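Local coordinates for protein berberine bridge enzyme-like 28 (PDB 5D79) that is a secreted flavoprotein oxidoreductase of the berberine bridge enzyme-like family that binds FAD and takes part in adaptation to salt stress, at residues A[101-106]-A[118-123]; A[76-81]-A[123-128]; A[29-34]-A[95-100]. All blocks are in the same frame, centred on the assembly; numbering follows the deposited sequence.

Contact 1 (A[101-106]-A[118-123]); sequences GIHVRT and YIAYNK. With FAD (flavin-adenine dinucleotide), chain E.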
loop_
_atom_site.group_PDB
_atom_site.type_symbol
_atom_site.label_atom_id
_atom_site.label_comp_id
_atom_site.label_asym_id
_atom_site.label_seq_id
_atom_site.Cartn_x
_atom_site.Cartn_y
_atom_site.Cartn_z
ATOM N N GLY A 101 -21.332 20.494 8.236
ATOM C CA GLY A 101 -21.016 19.455 9.199
ATOM C C GLY A 101 -20.985 18.066 8.598
ATOM O O GLY A 101 -21.279 17.076 9.267
ATOM N N ILE A 102 -20.620 17.981 7.327
ATOM C CA ILE A 102 -20.574 16.690 6.673
ATOM C C ILE A 102 -19.166 16.106 6.661
ATOM O O ILE A 102 -18.191 16.758 6.273
ATOM C CB ILE A 102 -21.108 16.773 5.252
ATOM C CG1 ILE A 102 -22.626 16.930 5.292
ATOM C CG2 ILE A 102 -20.762 15.517 4.488
ATOM C CD1 ILE A 102 -23.331 15.734 5.896
ATOM N N HIS A 103 -19.085 14.863 7.115
ATOM C CA HIS A 103 -17.849 14.109 7.170
ATOM C C HIS A 103 -17.594 13.468 5.809
ATOM O O HIS A 103 -18.535 13.010 5.174
ATOM C CB HIS A 103 -17.967 13.062 8.273
ATOM C CG HIS A 103 -16.761 12.203 8.432
ATOM N ND1 HIS A 103 -15.484 12.716 8.474
ATOM C CD2 HIS A 103 -16.637 10.863 8.577
ATOM C CE1 HIS A 103 -14.623 11.726 8.625
ATOM N NE2 HIS A 103 -15.297 10.591 8.691
ATOM N N VAL A 104 -16.349 13.450 5.340
ATOM C CA VAL A 104 -16.057 12.800 4.059
ATOM C C VAL A 104 -14.958 11.760 4.158
ATOM O O VAL A 104 -14.190 11.743 5.115
ATOM C CB VAL A 104 -15.639 13.808 2.970
ATOM C CG1 VAL A 104 -16.668 14.918 2.849
ATOM C CG2 VAL A 104 -14.262 14.373 3.264
ATOM N N ARG A 105 -14.901 10.890 3.154
ATOM C CA ARG A 105 -13.791 9.966 2.974
ATOM C C ARG A 105 -13.321 10.057 1.535
ATOM O O ARG A 105 -14.134 10.208 0.640
ATOM C CB ARG A 105 -14.201 8.537 3.313
ATOM C CG ARG A 105 -14.485 8.308 4.784
ATOM C CD ARG A 105 -13.247 8.526 5.637
ATOM N NE ARG A 105 -13.583 8.544 7.057
ATOM C CZ ARG A 105 -13.502 7.493 7.866
ATOM N NH1 ARG A 105 -13.076 6.324 7.401
ATOM N NH2 ARG A 105 -13.833 7.613 9.144
ATOM N N THR A 106 -12.012 9.973 1.312
ATOM C CA THR A 106 -11.463 10.099 -0.037
ATOM C C THR A 106 -10.990 8.762 -0.604
ATOM O O THR A 106 -10.145 8.090 -0.011
ATOM C CB THR A 106 -10.287 11.075 -0.066
ATOM O OG1 THR A 106 -10.755 12.383 0.250
ATOM C CG2 THR A 106 -9.649 11.096 -1.447
ATOM N N TYR A 118 -14.027 4.238 1.885
ATOM C CA TYR A 118 -15.439 4.237 1.520
ATOM C C TYR A 118 -16.301 3.783 2.691
ATOM O O TYR A 118 -17.494 3.575 2.534
ATOM C CB TYR A 118 -15.687 3.347 0.295
ATOM C CG TYR A 118 -15.160 1.944 0.451
ATOM C CD1 TYR A 118 -13.841 1.645 0.148
ATOM C CD2 TYR A 118 -15.978 0.918 0.910
ATOM C CE1 TYR A 118 -13.344 0.364 0.297
ATOM C CE2 TYR A 118 -15.493 -0.371 1.069
ATOM C CZ TYR A 118 -14.172 -0.642 0.756
ATOM O OH TYR A 118 -13.670 -1.916 0.903
ATOM N N ILE A 119 -15.693 3.636 3.864
ATOM C CA ILE A 119 -16.436 3.375 5.097
ATOM C C ILE A 119 -16.032 4.322 6.215
ATOM O O ILE A 119 -14.850 4.465 6.513
ATOM C CB ILE A 119 -16.218 1.950 5.641
ATOM C CG1 ILE A 119 -16.404 0.894 4.554
ATOM C CG2 ILE A 119 -17.139 1.691 6.843
ATOM C CD1 ILE A 119 -16.073 -0.499 5.037
ATOM N N ALA A 120 -17.023 4.952 6.833
ATOM C CA ALA A 120 -16.836 5.643 8.101
ATOM C C ALA A 120 -17.756 4.993 9.122
ATOM O O ALA A 120 -18.897 4.644 8.801
ATOM C CB ALA A 120 -17.133 7.135 7.971
ATOM N N TYR A 121 -17.273 4.816 10.345
ATOM C CA TYR A 121 -18.086 4.159 11.362
ATOM C C TYR A 121 -18.717 5.145 12.348
ATOM O O TYR A 121 -18.101 6.134 12.726
ATOM C CB TYR A 121 -17.247 3.118 12.105
ATOM C CG TYR A 121 -16.864 1.932 11.244
ATOM C CD1 TYR A 121 -17.791 0.950 10.936
ATOM C CD2 TYR A 121 -15.576 1.798 10.737
ATOM C CE1 TYR A 121 -17.453 -0.133 10.152
ATOM C CE2 TYR A 121 -15.226 0.716 9.950
ATOM C CZ TYR A 121 -16.170 -0.250 9.662
ATOM O OH TYR A 121 -15.845 -1.337 8.877
ATOM N N ASN A 122 -19.965 4.873 12.725
ATOM C CA ASN A 122 -20.684 5.609 13.775
ATOM C C ASN A 122 -20.989 7.086 13.492
ATOM O O ASN A 122 -21.404 7.816 14.396
ATOM C CB ASN A 122 -19.919 5.508 15.102
ATOM C CG ASN A 122 -20.301 4.276 15.903
ATOM O OD1 ASN A 122 -19.650 3.231 15.816
ATOM N ND2 ASN A 122 -21.367 4.392 16.690
ATOM N N LYS A 123 -20.794 7.524 12.250
ATOM C CA LYS A 123 -21.197 8.870 11.836
ATOM C C LYS A 123 -21.356 8.949 10.316
ATOM O O LYS A 123 -20.480 8.518 9.570
ATOM C CB LYS A 123 -20.196 9.927 12.331
ATOM C CG LYS A 123 -18.729 9.712 11.929
ATOM C CD LYS A 123 -17.836 10.778 12.562
ATOM C CE LYS A 123 -16.386 10.689 12.102
ATOM N NZ LYS A 123 -15.545 11.823 12.623
HETATM P PA FAD E . -7.785 3.725 -1.119
HETATM O O1A FAD E . -8.729 2.865 -0.318
HETATM O O2A FAD E . -8.476 4.477 -2.233
HETATM O O5B FAD E . -6.989 4.722 -0.127
HETATM C C5B FAD E . -6.409 4.251 1.082
HETATM C C4B FAD E . -6.214 5.366 2.118
HETATM O O4B FAD E . -5.603 6.482 1.495
HETATM C C3B FAD E . -7.545 5.831 2.690
HETATM O O3B FAD E . -7.423 6.172 4.055
HETATM C C2B FAD E . -7.869 7.051 1.846
HETATM O O2B FAD E . -8.682 7.987 2.532
HETATM C C1B FAD E . -6.489 7.589 1.480
HETATM N N9A FAD E . -6.427 8.286 0.177
HETATM C C8A FAD E . -6.595 7.770 -1.089
HETATM N N7A FAD E . -6.431 8.775 -1.987
HETATM C C5A FAD E . -6.160 9.921 -1.319
HETATM C C6A FAD E . -5.910 11.233 -1.724
HETATM N N6A FAD E . -5.666 11.518 -2.998
HETATM N N1A FAD E . -5.659 12.205 -0.775
HETATM C C2A FAD E . -5.647 11.880 0.563
HETATM N N3A FAD E . -5.900 10.580 0.957
HETATM C C4A FAD E . -6.150 9.619 0.039
HETATM N N1 FAD E . 1.206 -1.792 -0.586
HETATM C C2 FAD E . 2.581 -1.876 -0.725
HETATM O O2 FAD E . 3.294 -0.888 -0.515
HETATM N N3 FAD E . 3.153 -3.079 -1.122
HETATM C C4 FAD E . 2.375 -4.196 -1.378
HETATM O O4 FAD E . 2.905 -5.208 -1.838
HETATM C C4X FAD E . 0.988 -4.100 -1.258
HETATM N N5 FAD E . 0.165 -5.150 -1.633
HETATM C C5X FAD E . -1.194 -4.927 -1.798
HETATM C C6 FAD E . -2.014 -5.875 -2.408
HETATM C C7 FAD E . -3.383 -5.638 -2.560
HETATM C C7M FAD E . -4.257 -6.671 -3.207
HETATM C C8 FAD E . -3.933 -4.425 -2.143
HETATM C C8M FAD E . -5.404 -4.155 -2.272
HETATM C C9 FAD E . -3.116 -3.480 -1.532
HETATM C C9A FAD E . -1.761 -3.746 -1.313
HETATM N N10 FAD E . -0.949 -2.823 -0.673
HETATM C C10 FAD E . 0.414 -2.877 -0.889
HETATM C "C1'" FAD E . -1.547 -1.740 0.171
HETATM C "C2'" FAD E . -1.846 -0.466 -0.597
HETATM O "O2'" FAD E . -0.631 0.120 -1.011
HETATM C "C3'" FAD E . -2.623 0.459 0.332
HETATM O "O3'" FAD E . -3.875 -0.134 0.604
HETATM C "C4'" FAD E . -2.892 1.805 -0.295
HETATM O "O4'" FAD E . -3.111 2.761 0.708
HETATM C "C5'" FAD E . -4.164 1.732 -1.110
HETATM O "O5'" FAD E . -4.225 2.858 -1.954
HETATM P P FAD E . -5.544 3.040 -2.848
HETATM O O1P FAD E . -5.566 4.418 -3.453
HETATM O O2P FAD E . -5.624 1.975 -3.913
HETATM O O3P FAD E . -6.660 2.742 -1.722
#
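H103 and K123 meet with their side chains crossing at about a right angle, the lysine methylene CE lying over one face of the imidazole. CE of K123 is 3.7 Å from the centroid of the H103 ring and 21° off its normal, a CH-pi contact. The H103 ring swings out to this position with CG opposite the backbone N (chi1 180°). The CB of A120 approaches the same imidazole at its edge, 3.8 Å from CD2 of H103.

That methyl also serves the next inward-pointing residue: CB of A120 sits over one face of the R105 guanidinium, 3.5 Å from NH2. R105 is bent at chi2 (-63°), which folds its head back beside the imidazole, where NH2 of R105 gives a weak hydrogen bond of 3.3 Å to NE2 of H103. NH1 of R105 also lies 2.7 Å from O of I119, but the angle is too poor for a hydrogen bond. Stronger polar partners lie outside the two segments: NH1 bonds to the carbonyl of L116, and NH2 forms a salt bridge with E523. The guanidinium is thus tied to the loop's start through L116, and through E523 it shares a carboxylate with the backbone N-H of Y121.

T106 continues the strand to the cofactor, its O accepting a 2.9 Å hydrogen bond from O2B of FAD, with CG2 3.7 Å from C5A of the adenine. Strand 103-107 so places T106 against the adenosine half of FAD, as part of the cofactor pocket of the FAD-binding PCMH-type domain.

Contact 2 (A[76-81]-A[123-128]); sequences PKPVSI and KPFAVI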
loop_
_atom_site.group_PDB
_atom_site.type_symbol
_atom_site.label_atom_id
_atom_site.label_comp_id
_atom_site.label_asym_id
_atom_site.label_seq_id
_atom_site.Cartn_x
_atom_site.Cartn_y
_atom_site.Cartn_z
ATOM N N PRO A 76 -21.453 0.123 6.898
ATOM C CA PRO A 76 -21.936 1.500 6.733
ATOM C C PRO A 76 -21.842 2.011 5.293
ATOM O O PRO A 76 -20.830 1.818 4.610
ATOM C CB PRO A 76 -21.017 2.306 7.665
ATOM C CG PRO A 76 -20.613 1.331 8.726
ATOM C CD PRO A 76 -20.473 0.016 8.002
ATOM N N LYS A 77 -22.910 2.660 4.845
ATOM C CA LYS A 77 -22.974 3.222 3.504
ATOM C C LYS A 77 -22.983 4.752 3.556
ATOM O O LYS A 77 -23.550 5.334 4.475
ATOM C CB LYS A 77 -24.214 2.694 2.783
ATOM C CG LYS A 77 -24.217 1.179 2.619
ATOM C CD LYS A 77 -22.962 0.700 1.890
ATOM C CE LYS A 77 -22.997 -0.797 1.598
ATOM N NZ LYS A 77 -23.099 -1.613 2.836
ATOM N N PRO A 78 -22.334 5.407 2.579
ATOM C CA PRO A 78 -22.363 6.872 2.505
ATOM C C PRO A 78 -23.700 7.387 1.981
ATOM O O PRO A 78 -24.384 6.696 1.230
ATOM C CB PRO A 78 -21.242 7.198 1.522
ATOM C CG PRO A 78 -21.207 6.011 0.615
ATOM C CD PRO A 78 -21.529 4.820 1.491
ATOM N N VAL A 79 -24.052 8.605 2.371
ATOM C CA VAL A 79 -25.309 9.214 1.967
ATOM C C VAL A 79 -25.105 9.957 0.630
ATOM O O VAL A 79 -26.068 10.358 -0.043
ATOM C CB VAL A 79 -25.836 10.143 3.087
ATOM C CG1 VAL A 79 -24.947 11.364 3.230
ATOM C CG2 VAL A 79 -27.283 10.515 2.862
ATOM N N SER A 80 -23.838 10.099 0.232
ATOM C CA SER A 80 -23.497 10.640 -1.084
ATOM C C SER A 80 -22.069 10.278 -1.540
ATOM O O SER A 80 -21.151 10.128 -0.722
ATOM C CB SER A 80 -23.687 12.170 -1.105
ATOM O OG SER A 80 -22.963 12.823 -0.077
ATOM N N ILE A 81 -21.913 10.116 -2.856
ATOM C CA ILE A 81 -20.612 9.964 -3.495
ATOM C C ILE A 81 -20.445 11.048 -4.543
ATOM O O ILE A 81 -21.343 11.293 -5.329
ATOM C CB ILE A 81 -20.451 8.587 -4.169
ATOM C CG1 ILE A 81 -20.630 7.462 -3.147
ATOM C CG2 ILE A 81 -19.099 8.476 -4.871
ATOM C CD1 ILE A 81 -20.801 6.096 -3.776
ATOM N N LYS A 123 -20.794 7.524 12.250
ATOM C CA LYS A 123 -21.197 8.870 11.836
ATOM C C LYS A 123 -21.356 8.949 10.316
ATOM O O LYS A 123 -20.480 8.518 9.570
ATOM C CB LYS A 123 -20.196 9.927 12.331
ATOM C CG LYS A 123 -18.729 9.712 11.929
ATOM C CD LYS A 123 -17.836 10.778 12.562
ATOM C CE LYS A 123 -16.386 10.689 12.102
ATOM N NZ LYS A 123 -15.545 11.823 12.623
ATOM N N PRO A 124 -22.489 9.492 9.858
ATOM C CA PRO A 124 -22.808 9.618 8.427
ATOM C C PRO A 124 -21.732 10.364 7.628
ATOM O O PRO A 124 -21.136 11.324 8.122
ATOM C CB PRO A 124 -24.123 10.401 8.432
ATOM C CG PRO A 124 -24.730 10.101 9.766
ATOM C CD PRO A 124 -23.577 9.999 10.715
ATOM N N PHE A 125 -21.494 9.926 6.395
ATOM C CA PHE A 125 -20.393 10.466 5.610
ATOM C C PHE A 125 -20.702 10.499 4.124
ATOM O O PHE A 125 -21.705 9.961 3.671
ATOM C CB PHE A 125 -19.119 9.650 5.849
ATOM C CG PHE A 125 -19.151 8.275 5.236
ATOM C CD1 PHE A 125 -19.866 7.245 5.834
ATOM C CD2 PHE A 125 -18.458 8.006 4.062
ATOM C CE1 PHE A 125 -19.893 5.974 5.268
ATOM C CE2 PHE A 125 -18.482 6.734 3.495
ATOM C CZ PHE A 125 -19.201 5.722 4.099
ATOM N N ALA A 126 -19.824 11.141 3.371
ATOM C CA ALA A 126 -19.886 11.125 1.926
ATOM C C ALA A 126 -18.529 10.655 1.399
ATOM O O ALA A 126 -17.558 10.606 2.159
ATOM C CB ALA A 126 -20.237 12.496 1.398
ATOM N N VAL A 127 -18.462 10.313 0.111
ATOM C CA VAL A 127 -17.226 9.827 -0.502
ATOM C C VAL A 127 -16.764 10.718 -1.651
ATOM O O VAL A 127 -17.529 11.007 -2.551
ATOM C CB VAL A 127 -17.389 8.377 -1.040
ATOM C CG1 VAL A 127 -16.216 7.997 -1.930
ATOM C CG2 VAL A 127 -17.532 7.385 0.103
ATOM N N ILE A 128 -15.512 11.159 -1.600
ATOM C CA ILE A 128 -14.851 11.796 -2.741
ATOM C C ILE A 128 -14.066 10.738 -3.546
ATOM O O ILE A 128 -12.908 10.429 -3.224
ATOM C CB ILE A 128 -13.874 12.924 -2.296
ATOM C CG1 ILE A 128 -14.516 13.838 -1.250
ATOM C CG2 ILE A 128 -13.405 13.736 -3.488
ATOM C CD1 ILE A 128 -13.553 14.822 -0.642
HETATM O O HOH W 1 -23.381 7.703 5.514
#
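V79 and V127 donate the two backbone hydrogen bonds that join these segments in parallel, V79 N to F125 O (3.0 Å) and V127 N to S80 O (2.8 Å), with I81 and V127 as the paired residues. The first of these is the straighter, at 160° N-H...O. At the entrance to the pairing a water stands in for a direct bond, donating to O of K77 and accepting from N of F125.

F125 contributes the largest share of the buried surface. With CG between the backbone N and the carbonyl carbon (chi1 71°), the ring turns back alongside P78, so that CB of P78 lies over one ring face, 3.8 Å from the centroid, in a CH-pi contact. Between these two side chains the nearest atoms are CB of P78 and CE2 of F125, 3.4 Å apart. An alanine in place of F125 would probably open a gap beside P78 and rob its ring of the aromatic face it rests on. CG of P78 then meets CG2 of V127 at 4.0 Å, and I81 runs alongside V127 in the same direction. S80 and A126 turn to the other face, where OG of S80 presses within 3.1 Å of CB of A126; that hydroxyl has a weak hydrogen bond to H28.

Helix 58-63 covers the face bearing I81, its L61 and I60 touching that side chain and L61 also touching P78. Strand 125-129 pairs on its far edge with strand 103-107, F125 reaching H103 and R105, while I128 packs on V93 and I94 of helix 87-100.

Contact 3 (A[29-34]-A[95-100]); sequences EDFLKC and RCAQLH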
loop_
_atom_site.group_PDB
_atom_site.type_symbol
_atom_site.label_atom_id
_atom_site.label_comp_id
_atom_site.label_asym_id
_atom_site.label_seq_id
_atom_site.Cartn_x
_atom_site.Cartn_y
_atom_site.Cartn_z
ATOM N N GLU A 29 -28.681 17.774 3.701
ATOM C CA GLU A 29 -29.590 18.299 2.698
ATOM C C GLU A 29 -29.029 19.587 2.086
ATOM O O GLU A 29 -28.844 19.679 0.870
ATOM C CB GLU A 29 -30.977 18.529 3.328
ATOM C CG GLU A 29 -30.982 19.272 4.694
ATOM C CD GLU A 29 -30.436 18.447 5.861
ATOM O OE1 GLU A 29 -29.963 19.051 6.849
ATOM O OE2 GLU A 29 -30.475 17.200 5.785
ATOM N N ASP A 30 -28.744 20.563 2.946
ATOM C CA ASP A 30 -28.185 21.841 2.532
ATOM C C ASP A 30 -26.850 21.600 1.845
ATOM O O ASP A 30 -26.508 22.274 0.872
ATOM C CB ASP A 30 -28.000 22.784 3.735
ATOM C CG ASP A 30 -29.188 22.775 4.696
ATOM O OD1 ASP A 30 -29.228 21.910 5.600
ATOM O OD2 ASP A 30 -30.068 23.653 4.563
ATOM N N PHE A 31 -26.104 20.632 2.376
ATOM C CA PHE A 31 -24.810 20.253 1.826
ATOM C C PHE A 31 -24.949 19.985 0.339
ATOM O O PHE A 31 -24.232 20.574 -0.475
ATOM C CB PHE A 31 -24.245 19.022 2.546
ATOM C CG PHE A 31 -23.148 18.321 1.781
ATOM C CD1 PHE A 31 -21.900 18.908 1.633
ATOM C CD2 PHE A 31 -23.369 17.080 1.210
ATOM C CE1 PHE A 31 -20.898 18.272 0.927
ATOM C CE2 PHE A 31 -22.371 16.444 0.502
ATOM C CZ PHE A 31 -21.136 17.038 0.362
ATOM N N LEU A 32 -25.899 19.115 0.000
ATOM C CA LEU A 32 -26.201 18.778 -1.391
ATOM C C LEU A 32 -26.503 20.031 -2.200
ATOM O O LEU A 32 -25.963 20.219 -3.293
ATOM C CB LEU A 32 -27.386 17.812 -1.471
ATOM C CG LEU A 32 -27.211 16.425 -0.858
ATOM C CD1 LEU A 32 -28.560 15.763 -0.653
ATOM C CD2 LEU A 32 -26.321 15.565 -1.748
ATOM N N LYS A 33 -27.364 20.887 -1.654
ATOM C CA LYS A 33 -27.732 22.128 -2.323
ATOM C C LYS A 33 -26.505 23.009 -2.488
ATOM O O LYS A 33 -26.308 23.635 -3.530
ATOM C CB LYS A 33 -28.827 22.865 -1.547
ATOM C CG LYS A 33 -30.239 22.630 -2.088
ATOM C CD LYS A 33 -31.126 21.880 -1.092
ATOM C CE LYS A 33 -32.531 21.642 -1.644
ATOM N NZ LYS A 33 -33.343 20.783 -0.737
ATOM N N CYS A 34 -25.674 23.029 -1.454
ATOM C CA CYS A 34 -24.466 23.835 -1.451
ATOM C C CYS A 34 -23.544 23.472 -2.614
ATOM O O CYS A 34 -22.923 24.350 -3.218
ATOM C CB CYS A 34 -23.738 23.669 -0.118
ATOM S SG CYS A 34 -22.122 24.444 -0.040
ATOM N N ARG A 95 -15.155 22.671 1.172
ATOM C CA ARG A 95 -15.782 23.874 1.721
ATOM C C ARG A 95 -17.229 23.657 2.185
ATOM O O ARG A 95 -17.589 24.047 3.297
ATOM C CB ARG A 95 -15.726 25.004 0.699
ATOM C CG ARG A 95 -14.304 25.421 0.384
ATOM C CD ARG A 95 -14.224 26.831 -0.168
ATOM N NE ARG A 95 -12.927 27.102 -0.786
ATOM C CZ ARG A 95 -12.701 27.059 -2.097
ATOM N NH1 ARG A 95 -13.690 26.763 -2.935
ATOM N NH2 ARG A 95 -11.489 27.318 -2.574
ATOM N N CYS A 96 -18.048 23.027 1.347
ATOM C CA CYS A 96 -19.445 22.758 1.701
ATOM C C CYS A 96 -19.601 21.778 2.855
ATOM O O CYS A 96 -20.496 21.939 3.682
ATOM C CB CYS A 96 -20.215 22.215 0.497
ATOM S SG CYS A 96 -20.543 23.410 -0.803
ATOM N N ALA A 97 -18.755 20.748 2.888
ATOM C CA ALA A 97 -18.803 19.737 3.944
ATOM C C ALA A 97 -18.642 20.403 5.306
ATOM O O ALA A 97 -19.469 20.240 6.209
ATOM C CB ALA A 97 -17.714 18.675 3.732
ATOM N N GLN A 98 -17.569 21.170 5.427
ATOM C CA GLN A 98 -17.266 21.875 6.654
ATOM C C GLN A 98 -18.371 22.855 7.034
ATOM O O GLN A 98 -18.647 23.050 8.216
ATOM C CB GLN A 98 -15.931 22.597 6.512
ATOM C CG GLN A 98 -14.802 21.649 6.197
ATOM C CD GLN A 98 -13.441 22.286 6.334
ATOM O OE1 GLN A 98 -13.006 22.625 7.434
ATOM N NE2 GLN A 98 -12.753 22.448 5.211
ATOM N N LEU A 99 -19.009 23.454 6.034
ATOM C CA LEU A 99 -20.063 24.437 6.276
ATOM C C LEU A 99 -21.336 23.783 6.820
ATOM O O LEU A 99 -22.097 24.406 7.545
ATOM C CB LEU A 99 -20.381 25.208 4.991
ATOM C CG LEU A 99 -21.272 26.443 5.114
ATOM C CD1 LEU A 99 -20.465 27.648 5.597
ATOM C CD2 LEU A 99 -21.965 26.739 3.796
ATOM N N HIS A 100 -21.557 22.519 6.483
ATOM C CA HIS A 100 -22.798 21.867 6.873
ATOM C C HIS A 100 -22.567 20.660 7.782
ATOM O O HIS A 100 -23.494 19.906 8.075
ATOM C CB HIS A 100 -23.583 21.462 5.625
ATOM C CG HIS A 100 -23.962 22.619 4.756
ATOM N ND1 HIS A 100 -25.044 23.431 5.027
ATOM C CD2 HIS A 100 -23.398 23.109 3.627
ATOM C CE1 HIS A 100 -25.131 24.370 4.101
ATOM N NE2 HIS A 100 -24.148 24.195 3.237
#
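C34 and C96 are joined by a disulfide, SG to SG 2.0 Å, which ties together two short helical segments running roughly antiparallel (152° between their directions) with axes 9.0 Å apart at closest approach. The two cysteines reach the bond differently: SG of C34 stands opposite its backbone N, whereas SG of C96 stands opposite its carbonyl carbon.

The close-packed side lies around this bond and F31. The F31 ring presents its edge to the backbone of the partner helix, with CE1 of F31 3.8 Å from N of A97 and CD1 of F31 3.9 Å from CB of C96. Both C96 and A97 are buried, as is F31, whose ring also touches I102, just after helix 87-100.

H100 closes the other side. Its imidazole lies flat against the turn of the opposing helix, the D30-F31 peptide over one face, N of F31 being 3.7 Å above the ring plane. L99 covers the opposite face from within its own helix. CB of C34 approaches NE2 of H100 at 3.4 Å, and the sulfur of C34 comes to the ring edge.

Toward solvent the contact thins out. D30 is exposed and meets H100 through its CB, 3.3 Å from ND1, while its carboxylate stays out of contact with the imidazole.

The two segments are held by one covalent bond and by apolar and aromatic contacts, with no salt bridge between them. The C34-C96 disulfide has a chi3 of -77°, near the common value of about 90° in magnitude, which gives no sign of strain in that torsion. Such a bond is consistent with a secreted protein oxidised on its way out of the cell; it fastens helix 29-36, at the start of the modelled chain, to helix 87-100.

How the contacts relate
All three contacts gather on one side of the chain's centre. Contacts 1 and 2 have centres about 5 Å apart, share K123 and meet in one mixed sheet, where strand 125-129 lies between strands 80-82 and 103-107. Contact 3 lies about 14 Å from contact 1 and about 13 Å from contact 2, centre to centre. Helix 87-100 links strand 80-82 to strand 103-107 as a beta-alpha-beta crossover, with the parallel strand 125-129 inserted between them. Along the chain, contact 1 is nested inside the loop closed by contact 2, whereas contacts 2 and 3 interleave. Helix 29-36 is thus tied by the disulfide to helix 87-100, which leads directly into strand 103-107, whose T106 meets FAD.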